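Local coordinates for geranylgeranyl pyrophosphate synthase (Corynebacterium glutamicum, PDB 3LMD), which probably condenses isopentenyl diphosphate units onto an allylic diphosphate in a magnesium-dependent reaction, building prenyl diphosphate chains, at residues 75-83 and 97-108; 265-273 and 304-313. All coordinates share one frame; numbering follows the deposited sequence.

Contact 1: residues 75-83 and 97-108; sequences KRFRPMFAL and VIKAAVVVEITH
The G-K-R motif of trans-prenyl synthases, whose last two residues here are K75 and R76, runs straight into helix 77-83, and R76, its N-cap residue, grips E105 on helix 97-108. NH2 of R76 donates to OE2 of E105 at 2.9 Å with an N-H...O angle of 156°. OE2 lies in the guanidinium plane but is met on its anti side, and the two flat groups are steeply inclined to each other, so this salt bridge has one bond rather than a paired fork. E105 gets there by a bent chain: CG is anti to the backbone N, then the bend at chi2, 73°, brings OE1 against CD of P79, 3.2 Å away. That second oxygen accepts a hydrogen bond from a water, which in turn accepts from both N and NH1 of R78; both carboxylate oxygens of this buried glutamate therefore have partners.

Farther along, the extended R78 side chain lays its guanidinium flat on the H108 ring, planes 9° apart and centres separated by 3.8 Å. NH1 sits over the middle of the ring, a stacked geometry and not a bond to NE2. At the other end the contact is apolar. The helix axes, nearly antiparallel, approach to 8.5 Å, and A101 lies at the closest backbone point, its CB meeting CB of P79 at 3.8 Å and also touching A82. CD2 of L83 reaches CD1 of I98 at 3.7 Å and touches V97 as well.

H108 stands about 8 Å, side chain to side chain, from D115, a calcium ligand in a structure of this protein, the ion being absent from this chain. E48 on helix 34-55 gives R76 NE a second salt bridge, that helix also touches L83, and helix 188-214 covers V104 and H108.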
ATOM      1  N   LYS A  75      12.817   4.460  21.135  1.00 84.56           N
ATOM      2  CA  LYS A  75      12.001   5.679  21.072  1.00 78.25           C
ATOM      3  C   LYS A  75      11.676   6.114  19.636  1.00 68.69           C
ATOM      4  O   LYS A  75      12.551   6.187  18.772  1.00 73.31           O
ATOM      5  CB  LYS A  75      12.613   6.817  21.901  1.00 79.68           C
ATOM      6  CG  LYS A  75      12.362   6.667  23.398  1.00 81.59           C
ATOM      7  CD  LYS A  75      12.630   7.952  24.156  1.00 87.36           C
ATOM      8  CE  LYS A  75      12.170   7.825  25.602  1.00 90.10           C
ATOM      9  NZ  LYS A  75      12.178   9.136  26.306  1.00 88.85           N
ATOM     10  N   ARG A  76      10.398   6.383  19.403  1.00 55.47           N
ATOM     11  CA  ARG A  76       9.858   6.638  18.062  1.00 38.24           C
ATOM     12  C   ARG A  76       9.740   8.147  17.816  1.00 33.17           C
ATOM     13  O   ARG A  76       8.826   8.807  18.320  1.00 27.72           O
ATOM     14  CB  ARG A  76       8.490   5.986  17.976  1.00 39.64           C
ATOM     15  CG  ARG A  76       8.491   4.489  18.367  1.00 37.37           C
ATOM     16  CD  ARG A  76       7.178   3.811  17.996  1.00 33.15           C
ATOM     17  NE  ARG A  76       7.191   2.398  18.366  1.00 30.81           N
ATOM     18  CZ  ARG A  76       7.578   1.415  17.554  1.00 41.43           C
ATOM     19  NH1 ARG A  76       7.569   0.162  17.991  1.00 36.13           N
ATOM     20  NH2 ARG A  76       7.946   1.681  16.297  1.00 31.35           N
ATOM     21  N   PHE A  77      10.661   8.699  17.034  1.00 27.86           N
ATOM     22  CA  PHE A  77      10.710  10.159  16.864  1.00 27.69           C
ATOM     23  C   PHE A  77       9.442  10.783  16.260  1.00 30.81           C
ATOM     24  O   PHE A  77       8.989  11.866  16.686  1.00 25.86           O
ATOM     25  CB  PHE A  77      11.908  10.586  16.003  1.00 31.96           C
ATOM     26  CG  PHE A  77      11.924  12.063  15.756  1.00 35.71           C
ATOM     27  CD1 PHE A  77      11.417  12.601  14.582  1.00 34.38           C
ATOM     28  CD2 PHE A  77      12.359  12.926  16.749  1.00 36.42           C
ATOM     29  CE1 PHE A  77      11.379  13.994  14.388  1.00 33.88           C
ATOM     30  CE2 PHE A  77      12.332  14.292  16.560  1.00 44.03           C
ATOM     31  CZ  PHE A  77      11.839  14.830  15.381  1.00 34.70           C
ATOM     32  N   ARG A  78       8.884  10.148  15.233  1.00 25.28           N
ATOM     33  CA  ARG A  78       7.737  10.766  14.539  1.00 26.47           C
ATOM     34  C   ARG A  78       6.501  10.925  15.427  1.00 27.17           C
ATOM     35  O   ARG A  78       5.886  12.010  15.449  1.00 26.68           O
ATOM     36  CB  ARG A  78       7.414  10.017  13.253  1.00 25.28           C
ATOM     37  CG  ARG A  78       8.577  10.105  12.271  1.00 26.27           C
ATOM     38  CD  ARG A  78       8.489   9.085  11.114  1.00 29.05           C
ATOM     39  NE  ARG A  78       9.676   9.222  10.267  1.00 28.47           N
ATOM     40  CZ  ARG A  78      10.868   8.719  10.581  1.00 32.11           C
ATOM     41  NH1 ARG A  78      11.010   7.993  11.682  1.00 28.79           N
ATOM     42  NH2 ARG A  78      11.908   8.884   9.760  1.00 30.63           N
ATOM     43  N   PRO A  79       6.126   9.861  16.160  1.00 26.82           N
ATOM     44  CA  PRO A  79       4.996  10.098  17.072  1.00 27.80           C
ATOM     45  C   PRO A  79       5.345  11.086  18.185  1.00 27.39           C
ATOM     46  O   PRO A  79       4.488  11.873  18.576  1.00 29.81           O
ATOM     47  CB  PRO A  79       4.656   8.702  17.631  1.00 31.18           C
ATOM     48  CG  PRO A  79       5.710   7.740  17.078  1.00 29.89           C
ATOM     49  CD  PRO A  79       6.443   8.418  15.967  1.00 26.12           C
ATOM     50  N   MET A  80       6.584  11.072  18.672  1.00 24.64           N
ATOM     51  CA  MET A  80       6.982  12.035  19.708  1.00 30.29           C
ATOM     52  C   MET A  80       6.808  13.462  19.203  1.00 32.48           C
ATOM     53  O   MET A  80       6.318  14.336  19.917  1.00 26.37           O
ATOM     54  CB  MET A  80       8.461  11.825  20.135  1.00 27.12           C
ATOM     55  CG  MET A  80       8.875  12.729  21.323  1.00 41.16           C
ATOM     56  SD  MET A  80      10.685  12.858  21.654  1.00 41.87           S
ATOM     57  CE  MET A  80      11.131  14.126  20.458  1.00 40.70           C
ATOM     58  N   PHE A  81       7.230  13.708  17.964  1.00 27.47           N
ATOM     59  CA  PHE A  81       7.051  15.030  17.359  1.00 27.29           C
ATOM     60  C   PHE A  81       5.574  15.403  17.233  1.00 28.31           C
ATOM     61  O   PHE A  81       5.197  16.538  17.511  1.00 25.73           O
ATOM     62  CB  PHE A  81       7.756  15.120  15.993  1.00 23.69           C
ATOM     63  CG  PHE A  81       7.579  16.478  15.320  1.00 27.59           C
ATOM     64  CD1 PHE A  81       7.771  17.655  16.038  1.00 37.22           C
ATOM     65  CD2 PHE A  81       7.184  16.573  14.006  1.00 23.38           C
ATOM     66  CE1 PHE A  81       7.594  18.903  15.420  1.00 37.29           C
ATOM     67  CE2 PHE A  81       7.035  17.817  13.374  1.00 24.11           C
ATOM     68  CZ  PHE A  81       7.232  18.967  14.075  1.00 30.30           C
ATOM     69  N   ALA A  82       4.723  14.450  16.842  1.00 24.87           N
ATOM     70  CA  ALA A  82       3.274  14.716  16.766  1.00 24.99           C
ATOM     71  C   ALA A  82       2.704  15.109  18.159  1.00 22.91           C
ATOM     72  O   ALA A  82       1.826  16.000  18.278  1.00 25.98           O
ATOM     73  CB  ALA A  82       2.521  13.469  16.250  1.00 25.36           C
ATOM     74  N   LEU A  83       3.177  14.425  19.191  1.00 24.02           N
ATOM     75  CA  LEU A  83       2.720  14.721  20.564  1.00 28.81           C
ATOM     76  C   LEU A  83       3.185  16.132  21.000  1.00 30.52           C
ATOM     77  O   LEU A  83       2.402  16.894  21.571  1.00 29.82           O
ATOM     78  CB  LEU A  83       3.224  13.674  21.573  1.00 26.29           C
ATOM     79  CG  LEU A  83       2.805  12.194  21.381  1.00 29.40           C
ATOM     80  CD1 LEU A  83       3.388  11.257  22.423  1.00 28.61           C
ATOM     81  CD2 LEU A  83       1.307  11.985  21.286  1.00 30.82           C
ATOM     82  N   VAL A  97      -5.128  12.813  18.870  1.00 29.01           N
ATOM     83  CA  VAL A  97      -3.684  13.074  18.740  1.00 28.80           C
ATOM     84  C   VAL A  97      -2.886  11.769  18.840  1.00 31.10           C
ATOM     85  O   VAL A  97      -1.997  11.511  18.026  1.00 26.13           O
ATOM     86  CB  VAL A  97      -3.169  14.064  19.824  1.00 27.51           C
ATOM     87  CG1 VAL A  97      -1.642  14.165  19.781  1.00 25.53           C
ATOM     88  CG2 VAL A  97      -3.760  15.443  19.629  1.00 28.47           C
ATOM     89  N   ILE A  98      -3.189  10.944  19.846  1.00 27.05           N
ATOM     90  CA  ILE A  98      -2.558   9.624  19.974  1.00 24.76           C
ATOM     91  C   ILE A  98      -2.815   8.781  18.739  1.00 26.53           C
ATOM     92  O   ILE A  98      -1.911   8.122  18.226  1.00 26.74           O
ATOM     93  CB  ILE A  98      -3.139   8.822  21.169  1.00 31.85           C
ATOM     94  CG1 ILE A  98      -2.924   9.559  22.489  1.00 44.68           C
ATOM     95  CG2 ILE A  98      -2.550   7.417  21.243  1.00 28.62           C
ATOM     96  CD1 ILE A  98      -1.561  10.016  22.684  1.00 39.46           C
ATOM     97  N   LYS A  99      -4.053   8.760  18.285  1.00 24.08           N
ATOM     98  CA  LYS A  99      -4.394   7.948  17.117  1.00 26.69           C
ATOM     99  C   LYS A  99      -3.693   8.448  15.823  1.00 24.97           C
ATOM    100  O   LYS A  99      -3.232   7.643  14.998  1.00 25.53           O
ATOM    101  CB  LYS A  99      -5.923   7.962  16.940  1.00 29.81           C
ATOM    102  CG  LYS A  99      -6.476   6.976  15.956  1.00 36.60           C
ATOM    103  CD  LYS A  99      -8.035   6.890  16.048  1.00 41.50           C
ATOM    104  CE  LYS A  99      -8.532   6.520  17.452  1.00 36.57           C
ATOM    105  NZ  LYS A  99      -9.968   6.085  17.467  1.00 30.86           N
ATOM    106  N   ALA A 100      -3.667   9.760  15.618  1.00 25.31           N
ATOM    107  CA  ALA A 100      -2.888  10.330  14.502  1.00 25.78           C
ATOM    108  C   ALA A 100      -1.400   9.962  14.569  1.00 26.05           C
ATOM    109  O   ALA A 100      -0.796   9.655  13.543  1.00 25.89           O
ATOM    110  CB  ALA A 100      -3.081  11.854  14.412  1.00 25.55           C
ATOM    111  N   ALA A 101      -0.803   9.968  15.758  1.00 21.99           N
ATOM    112  CA  ALA A 101       0.614   9.643  15.916  1.00 23.60           C
ATOM    113  C   ALA A 101       0.859   8.199  15.528  1.00 24.94           C
ATOM    114  O   ALA A 101       1.901   7.866  14.925  1.00 25.50           O
ATOM    115  CB  ALA A 101       1.090   9.894  17.373  1.00 24.47           C
ATOM    116  N   VAL A 102      -0.118   7.353  15.829  1.00 21.86           N
ATOM    117  CA  VAL A 102      -0.022   5.948  15.489  1.00 23.51           C
ATOM    118  C   VAL A 102      -0.101   5.802  13.969  1.00 19.24           C
ATOM    119  O   VAL A 102       0.628   5.014  13.377  1.00 23.59           O
ATOM    120  CB  VAL A 102      -1.103   5.096  16.203  1.00 25.77           C
ATOM    121  CG1 VAL A 102      -1.197   3.663  15.581  1.00 24.53           C
ATOM    122  CG2 VAL A 102      -0.824   5.042  17.738  1.00 23.00           C
ATOM    123  N   VAL A 103      -0.991   6.570  13.348  1.00 22.47           N
ATOM    124  CA  VAL A 103      -1.102   6.519  11.890  1.00 21.74           C
ATOM    125  C   VAL A 103       0.233   6.912  11.254  1.00 26.53           C
ATOM    126  O   VAL A 103       0.697   6.254  10.313  1.00 24.10           O
ATOM    127  CB  VAL A 103      -2.234   7.438  11.392  1.00 21.23           C
ATOM    128  CG1 VAL A 103      -2.144   7.664   9.841  1.00 25.21           C
ATOM    129  CG2 VAL A 103      -3.611   6.813  11.748  1.00 24.70           C
ATOM    130  N   VAL A 104       0.851   7.978  11.758  1.00 23.35           N
ATOM    131  CA  VAL A 104       2.158   8.390  11.224  1.00 27.11           C
ATOM    132  C   VAL A 104       3.174   7.269  11.380  1.00 23.37           C
ATOM    133  O   VAL A 104       3.915   6.940  10.434  1.00 23.95           O
ATOM    134  CB  VAL A 104       2.669   9.687  11.882  1.00 25.95           C
ATOM    135  CG1 VAL A 104       4.135   9.993  11.462  1.00 24.83           C
ATOM    136  CG2 VAL A 104       1.728  10.842  11.494  1.00 25.31           C
ATOM    137  N   GLU A 105       3.238   6.684  12.563  1.00 22.32           N
ATOM    138  CA  GLU A 105       4.233   5.628  12.778  1.00 25.02           C
ATOM    139  C   GLU A 105       3.994   4.369  11.947  1.00 26.62           C
ATOM    140  O   GLU A 105       4.954   3.742  11.486  1.00 27.82           O
ATOM    141  CB  GLU A 105       4.374   5.274  14.263  1.00 26.68           C
ATOM    142  CG  GLU A 105       5.453   4.238  14.502  1.00 28.12           C
ATOM    143  CD  GLU A 105       6.883   4.779  14.348  1.00 31.65           C
ATOM    144  OE1 GLU A 105       7.074   5.946  13.972  1.00 30.44           O
ATOM    145  OE2 GLU A 105       7.843   4.028  14.640  1.00 31.03           O
ATOM    146  N   ILE A 106       2.725   3.998  11.756  1.00 22.03           N
ATOM    147  CA  ILE A 106       2.398   2.820  10.937  1.00 24.13           C
ATOM    148  C   ILE A 106       2.814   3.066   9.506  1.00 24.93           C
ATOM    149  O   ILE A 106       3.296   2.171   8.804  1.00 23.65           O
ATOM    150  CB  ILE A 106       0.873   2.532  10.967  1.00 22.98           C
ATOM    151  CG1 ILE A 106       0.480   1.903  12.331  1.00 26.34           C
ATOM    152  CG2 ILE A 106       0.515   1.581   9.811  1.00 23.34           C
ATOM    153  CD1 ILE A 106      -1.091   1.799  12.530  1.00 29.25           C
ATOM    154  N   THR A 107       2.608   4.294   9.055  1.00 23.65           N
ATOM    155  CA  THR A 107       3.002   4.651   7.681  1.00 24.49           C
ATOM    156  C   THR A 107       4.501   4.584   7.504  1.00 26.91           C
ATOM    157  O   THR A 107       4.998   4.055   6.490  1.00 25.58           O
ATOM    158  CB  THR A 107       2.485   6.050   7.326  1.00 26.56           C
ATOM    159  OG1 THR A 107       1.049   6.022   7.375  1.00 26.41           O
ATOM    160  CG2 THR A 107       2.938   6.459   5.899  1.00 28.18           C
ATOM    161  N   HIS A 108       5.219   5.091   8.505  1.00 22.02           N
ATOM    162  CA  HIS A 108       6.668   4.955   8.542  1.00 23.24           C
ATOM    163  C   HIS A 108       7.091   3.502   8.429  1.00 24.71           C
ATOM    164  O   HIS A 108       7.962   3.172   7.623  1.00 26.16           O
ATOM    165  CB  HIS A 108       7.233   5.595   9.842  1.00 24.92           C
ATOM    166  CG  HIS A 108       8.668   5.295  10.084  1.00 27.79           C
ATOM    167  ND1 HIS A 108       9.656   5.594   9.161  1.00 26.89           N
ATOM    168  CD2 HIS A 108       9.294   4.724  11.144  1.00 27.98           C
ATOM    169  CE1 HIS A 108      10.830   5.214   9.648  1.00 29.18           C
ATOM    170  NE2 HIS A 108      10.635   4.678  10.843  1.00 33.66           N
TER
HETATM  171  O   HOH W   1       9.423   7.387  14.102  1.00 27.09           O

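Contact 2: residues 265-273 and 304-313; sequences FTLPVLYAL and LSQSGGRQAA
P268 and G309 meet backbone to backbone, their CA atoms 4.3 Å apart, at the tight point of this contact. Two CA-H...O contacts run in opposite senses here: CA of G309 to O of P268 at 3.4 Å, and CA of P268 to O of G309 at 3.5 Å. With no side chain on G309, its CA comes directly against O of P268 where the helix axes, inclined at 120°, approach to 7.6 Å. Around this point small groups fill in. CB of A313 packs on CG of P268 at 3.7 Å, and CB of A272 touches both CD2 of L304 and OG of S307.

Helix 294-306 breaks and restarts as helix 309-328, and S307 shapes the bend as an ST turn: its OG, with chi1 at 75°, accepts from N of G309 at 3.0 Å while donating to O of L304. In this all-helical prenyl synthase fold, the break comes just after S305, which with E302 binds calcium in a structure of this protein. L304, in the last turn of helix 294-306, has its CB directed toward helix 267-273, CD1 touching CG2 of V269, and L283 of helix 278-286 also packs on it.

The solvent side is at the hydroxyl end of Y271, a partly exposed residue whose ring itself packs closely on A312. CB of A312 sits over one face of the ring, 3.7 Å from the centroid and 26° off the normal, a CH-pi contact displaced toward the rim. Beyond the ring a water donates firmly to O of A312 but is only weakly associated with OH of Y271, at 3.4 Å.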
ATOM      1  N   PHE A 265      26.419   8.789  -3.402  1.00 39.32           N
ATOM      2  CA  PHE A 265      27.156  10.032  -3.147  1.00 38.91           C
ATOM      3  C   PHE A 265      26.212  11.078  -2.554  1.00 30.82           C
ATOM      4  O   PHE A 265      25.377  11.624  -3.254  1.00 32.11           O
ATOM      5  CB  PHE A 265      27.739  10.598  -4.442  1.00 36.44           C
ATOM      6  CG  PHE A 265      28.532   9.603  -5.232  1.00 39.29           C
ATOM      7  CD1 PHE A 265      29.355   8.692  -4.589  1.00 37.16           C
ATOM      8  CD2 PHE A 265      28.455   9.589  -6.613  1.00 43.80           C
ATOM      9  CE1 PHE A 265      30.084   7.760  -5.318  1.00 47.62           C
ATOM     10  CE2 PHE A 265      29.182   8.682  -7.351  1.00 48.83           C
ATOM     11  CZ  PHE A 265      29.993   7.760  -6.708  1.00 35.75           C
ATOM     12  N   THR A 266      26.381  11.357  -1.273  1.00 29.92           N
ATOM     13  CA  THR A 266      25.529  12.323  -0.581  1.00 28.89           C
ATOM     14  C   THR A 266      26.054  13.767  -0.720  1.00 33.18           C
ATOM     15  O   THR A 266      27.078  14.013  -1.341  1.00 29.29           O
ATOM     16  CB  THR A 266      25.436  11.927   0.885  1.00 31.41           C
ATOM     17  OG1 THR A 266      26.755  11.944   1.448  1.00 29.97           O
ATOM     18  CG2 THR A 266      24.879  10.467   0.996  1.00 30.23           C
ATOM     19  N   LEU A 267      25.357  14.720  -0.118  1.00 28.97           N
ATOM     20  CA  LEU A 267      25.619  16.131  -0.369  1.00 28.09           C
ATOM     21  C   LEU A 267      27.085  16.577  -0.321  1.00 26.97           C
ATOM     22  O   LEU A 267      27.522  17.275  -1.221  1.00 29.49           O
ATOM     23  CB  LEU A 267      24.814  16.992   0.607  1.00 29.68           C
ATOM     24  CG  LEU A 267      24.644  18.452   0.245  1.00 31.76           C
ATOM     25  CD1 LEU A 267      24.081  18.561  -1.188  1.00 32.56           C
ATOM     26  CD2 LEU A 267      23.665  19.088   1.280  1.00 30.55           C
ATOM     27  N   PRO A 268      27.835  16.235   0.745  1.00 24.19           N
ATOM     28  CA  PRO A 268      29.231  16.731   0.730  1.00 29.53           C
ATOM     29  C   PRO A 268      30.034  16.220  -0.472  1.00 28.34           C
ATOM     30  O   PRO A 268      30.926  16.911  -0.978  1.00 27.05           O
ATOM     31  CB  PRO A 268      29.839  16.131   1.994  1.00 26.91           C
ATOM     32  CG  PRO A 268      28.661  15.681   2.848  1.00 32.30           C
ATOM     33  CD  PRO A 268      27.533  15.423   1.934  1.00 25.82           C
ATOM     34  N   VAL A 269      29.760  14.992  -0.893  1.00 28.45           N
ATOM     35  CA  VAL A 269      30.464  14.412  -2.023  1.00 27.26           C
ATOM     36  C   VAL A 269      30.060  15.109  -3.299  1.00 27.18           C
ATOM     37  O   VAL A 269      30.902  15.384  -4.155  1.00 26.57           O
ATOM     38  CB  VAL A 269      30.172  12.872  -2.183  1.00 26.92           C
ATOM     39  CG1 VAL A 269      31.061  12.272  -3.330  1.00 28.86           C
ATOM     40  CG2 VAL A 269      30.402  12.160  -0.893  1.00 26.31           C
ATOM     41  N   LEU A 270      28.770  15.404  -3.441  1.00 27.20           N
ATOM     42  CA  LEU A 270      28.286  16.058  -4.648  1.00 26.75           C
ATOM     43  C   LEU A 270      28.851  17.477  -4.753  1.00 30.26           C
ATOM     44  O   LEU A 270      29.184  17.941  -5.832  1.00 25.49           O
ATOM     45  CB  LEU A 270      26.752  16.128  -4.669  1.00 23.61           C
ATOM     46  CG  LEU A 270      26.092  14.730  -4.634  1.00 25.96           C
ATOM     47  CD1 LEU A 270      24.555  14.867  -4.424  1.00 29.11           C
ATOM     48  CD2 LEU A 270      26.416  14.008  -5.940  1.00 31.13           C
ATOM     49  N   TYR A 271      28.909  18.189  -3.640  1.00 27.75           N
ATOM     50  CA  TYR A 271      29.551  19.519  -3.654  1.00 26.79           C
ATOM     51  C   TYR A 271      31.042  19.428  -4.069  1.00 23.57           C
ATOM     52  O   TYR A 271      31.515  20.220  -4.909  1.00 27.36           O
ATOM     53  CB  TYR A 271      29.446  20.139  -2.272  1.00 30.71           C
ATOM     54  CG  TYR A 271      28.138  20.866  -2.025  1.00 29.78           C
ATOM     55  CD1 TYR A 271      27.626  21.773  -2.953  1.00 37.87           C
ATOM     56  CD2 TYR A 271      27.442  20.671  -0.860  1.00 30.11           C
ATOM     57  CE1 TYR A 271      26.435  22.452  -2.703  1.00 41.48           C
ATOM     58  CE2 TYR A 271      26.250  21.339  -0.608  1.00 34.30           C
ATOM     59  CZ  TYR A 271      25.759  22.219  -1.526  1.00 38.30           C
ATOM     60  OH  TYR A 271      24.585  22.880  -1.235  1.00 39.08           O
ATOM     61  N   ALA A 272      31.761  18.465  -3.494  1.00 24.58           N
ATOM     62  CA  ALA A 272      33.202  18.288  -3.794  1.00 30.19           C
ATOM     63  C   ALA A 272      33.397  17.958  -5.265  1.00 33.62           C
ATOM     64  O   ALA A 272      34.299  18.483  -5.913  1.00 26.80           O
ATOM     65  CB  ALA A 272      33.823  17.201  -2.902  1.00 28.85           C
ATOM     66  N   LEU A 273      32.527  17.108  -5.809  1.00 28.12           N
ATOM     67  CA  LEU A 273      32.567  16.770  -7.255  1.00 29.57           C
ATOM     68  C   LEU A 273      32.373  17.942  -8.218  1.00 30.54           C
ATOM     69  O   LEU A 273      32.677  17.830  -9.412  1.00 36.77           O
ATOM     70  CB  LEU A 273      31.489  15.690  -7.577  1.00 28.39           C
ATOM     71  CG  LEU A 273      31.872  14.278  -7.164  1.00 35.45           C
ATOM     72  CD1 LEU A 273      30.623  13.344  -7.194  1.00 32.84           C
ATOM     73  CD2 LEU A 273      32.989  13.738  -8.064  1.00 29.81           C
ATOM     74  N   LEU A 304      38.036  13.970   0.054  1.00 28.91           N
ATOM     75  CA  LEU A 304      36.868  14.699   0.581  1.00 25.29           C
ATOM     76  C   LEU A 304      37.259  15.599   1.756  1.00 23.19           C
ATOM     77  O   LEU A 304      36.833  16.748   1.819  1.00 27.63           O
ATOM     78  CB  LEU A 304      35.764  13.685   0.994  1.00 27.44           C
ATOM     79  CG  LEU A 304      35.098  13.028  -0.217  1.00 33.36           C
ATOM     80  CD1 LEU A 304      34.221  11.826   0.206  1.00 30.98           C
ATOM     81  CD2 LEU A 304      34.262  14.056  -0.962  1.00 33.21           C
ATOM     82  N   SER A 305      38.124  15.123   2.656  1.00 26.91           N
ATOM     83  CA  SER A 305      38.553  15.961   3.767  1.00 27.96           C
ATOM     84  C   SER A 305      39.427  17.137   3.308  1.00 34.09           C
ATOM     85  O   SER A 305      39.570  18.129   4.025  1.00 35.93           O
ATOM     86  CB  SER A 305      39.259  15.140   4.872  1.00 33.50           C
ATOM     87  OG  SER A 305      40.620  14.904   4.522  1.00 41.35           O
ATOM     88  N   GLN A 306      40.006  17.021   2.117  1.00 28.35           N
ATOM     89  CA  GLN A 306      40.830  18.106   1.562  1.00 28.94           C
ATOM     90  C   GLN A 306      39.977  19.083   0.757  1.00 30.19           C
ATOM     91  O   GLN A 306      40.464  20.145   0.369  1.00 27.53           O
ATOM     92  CB  GLN A 306      41.967  17.522   0.664  1.00 27.75           C
ATOM     93  CG  GLN A 306      42.992  16.734   1.461  1.00 32.20           C
ATOM     94  CD  GLN A 306      43.875  15.792   0.591  1.00 42.11           C
ATOM     95  OE1 GLN A 306      43.672  15.651  -0.612  1.00 39.68           O
ATOM     96  NE2 GLN A 306      44.851  15.159   1.222  1.00 43.21           N
ATOM     97  N   SER A 307      38.705  18.728   0.515  1.00 25.62           N
ATOM     98  CA  SER A 307      37.853  19.495  -0.398  1.00 24.86           C
ATOM     99  C   SER A 307      37.041  20.497   0.436  1.00 27.41           C
ATOM    100  O   SER A 307      37.207  20.566   1.641  1.00 25.84           O
ATOM    101  CB  SER A 307      36.860  18.577  -1.131  1.00 27.62           C
ATOM    102  OG  SER A 307      35.812  18.206  -0.217  1.00 25.56           O
ATOM    103  N   GLY A 308      36.144  21.234  -0.220  1.00 27.54           N
ATOM    104  CA  GLY A 308      35.290  22.173   0.496  1.00 23.46           C
ATOM    105  C   GLY A 308      33.906  21.564   0.729  1.00 24.96           C
ATOM    106  O   GLY A 308      32.954  22.275   1.085  1.00 26.05           O
ATOM    107  N   GLY A 309      33.796  20.257   0.523  1.00 26.74           N
ATOM    108  CA  GLY A 309      32.477  19.584   0.526  1.00 27.27           C
ATOM    109  C   GLY A 309      31.809  19.550   1.886  1.00 29.23           C
ATOM    110  O   GLY A 309      30.587  19.711   1.993  1.00 24.32           O
ATOM    111  N   ARG A 310      32.604  19.350   2.936  1.00 22.88           N
ATOM    112  CA  ARG A 310      32.031  19.318   4.279  1.00 26.88           C
ATOM    113  C   ARG A 310      31.430  20.667   4.620  1.00 28.35           C
ATOM    114  O   ARG A 310      30.291  20.752   5.102  1.00 24.51           O
ATOM    115  CB  ARG A 310      33.074  18.922   5.330  1.00 23.44           C
ATOM    116  CG  ARG A 310      32.445  18.838   6.753  1.00 30.29           C
ATOM    117  CD  ARG A 310      33.492  18.504   7.810  1.00 39.21           C
ATOM    118  NE  ARG A 310      32.819  17.952   8.989  1.00 49.77           N
ATOM    119  CZ  ARG A 310      32.319  18.708   9.962  1.00 47.38           C
ATOM    120  NH1 ARG A 310      31.709  18.152  11.001  1.00 43.52           N
ATOM    121  NH2 ARG A 310      32.458  20.034   9.897  1.00 40.00           N
ATOM    122  N   GLN A 311      32.164  21.752   4.358  1.00 26.34           N
ATOM    123  CA  GLN A 311      31.636  23.047   4.766  1.00 26.80           C
ATOM    124  C   GLN A 311      30.424  23.446   3.914  1.00 23.36           C
ATOM    125  O   GLN A 311      29.511  24.116   4.381  1.00 24.56           O
ATOM    126  CB  GLN A 311      32.708  24.154   4.705  1.00 25.85           C
ATOM    127  CG  GLN A 311      32.170  25.472   5.264  1.00 26.25           C
ATOM    128  CD  GLN A 311      31.935  25.366   6.754  1.00 31.22           C
ATOM    129  OE1 GLN A 311      32.729  24.767   7.463  1.00 34.25           O
ATOM    130  NE2 GLN A 311      30.804  25.882   7.231  1.00 30.43           N
ATOM    131  N   ALA A 312      30.446  23.077   2.645  1.00 21.07           N
ATOM    132  CA  ALA A 312      29.311  23.375   1.776  1.00 23.16           C
ATOM    133  C   ALA A 312      28.030  22.646   2.272  1.00 25.84           C
ATOM    134  O   ALA A 312      26.921  23.212   2.258  1.00 24.24           O
ATOM    135  CB  ALA A 312      29.644  22.939   0.335  1.00 23.93           C
ATOM    136  N   ALA A 313      28.179  21.392   2.675  1.00 21.81           N
ATOM    137  CA  ALA A 313      27.029  20.631   3.211  1.00 26.20           C
ATOM    138  C   ALA A 313      26.591  21.219   4.539  1.00 29.13           C
ATOM    139  O   ALA A 313      25.395  21.317   4.820  1.00 24.95           O
ATOM    140  CB  ALA A 313      27.403  19.111   3.403  1.00 24.99           C
TER
HETATM  141  O   HOH W   2      26.229  25.143   0.664  1.00 35.04           O

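How the contacts relate
Both contacts are largely buried, but they share no helix and lie on opposite sides of the chain's centre, with their own centres about 34 Å apart and nearest atoms about 16 Å apart. The centre of contact 1 is about 12 Å from the chain's centre; that of contact 2 is about 22 Å from it. Contact 1 buries 527 Å² rather than 407 Å². It joins two near-antiparallel helices and mixes charge, stacking and apolar packing; contact 2 crosses more steeply and relies on backbone proximity and small apolar groups, its side-chain hydrogen bonds staying within 304-313. Helix 188-214 touches both. The calcium ligand S305 lies within contact 2's own segment, whereas D115 lies beyond 97-108 on the same helix.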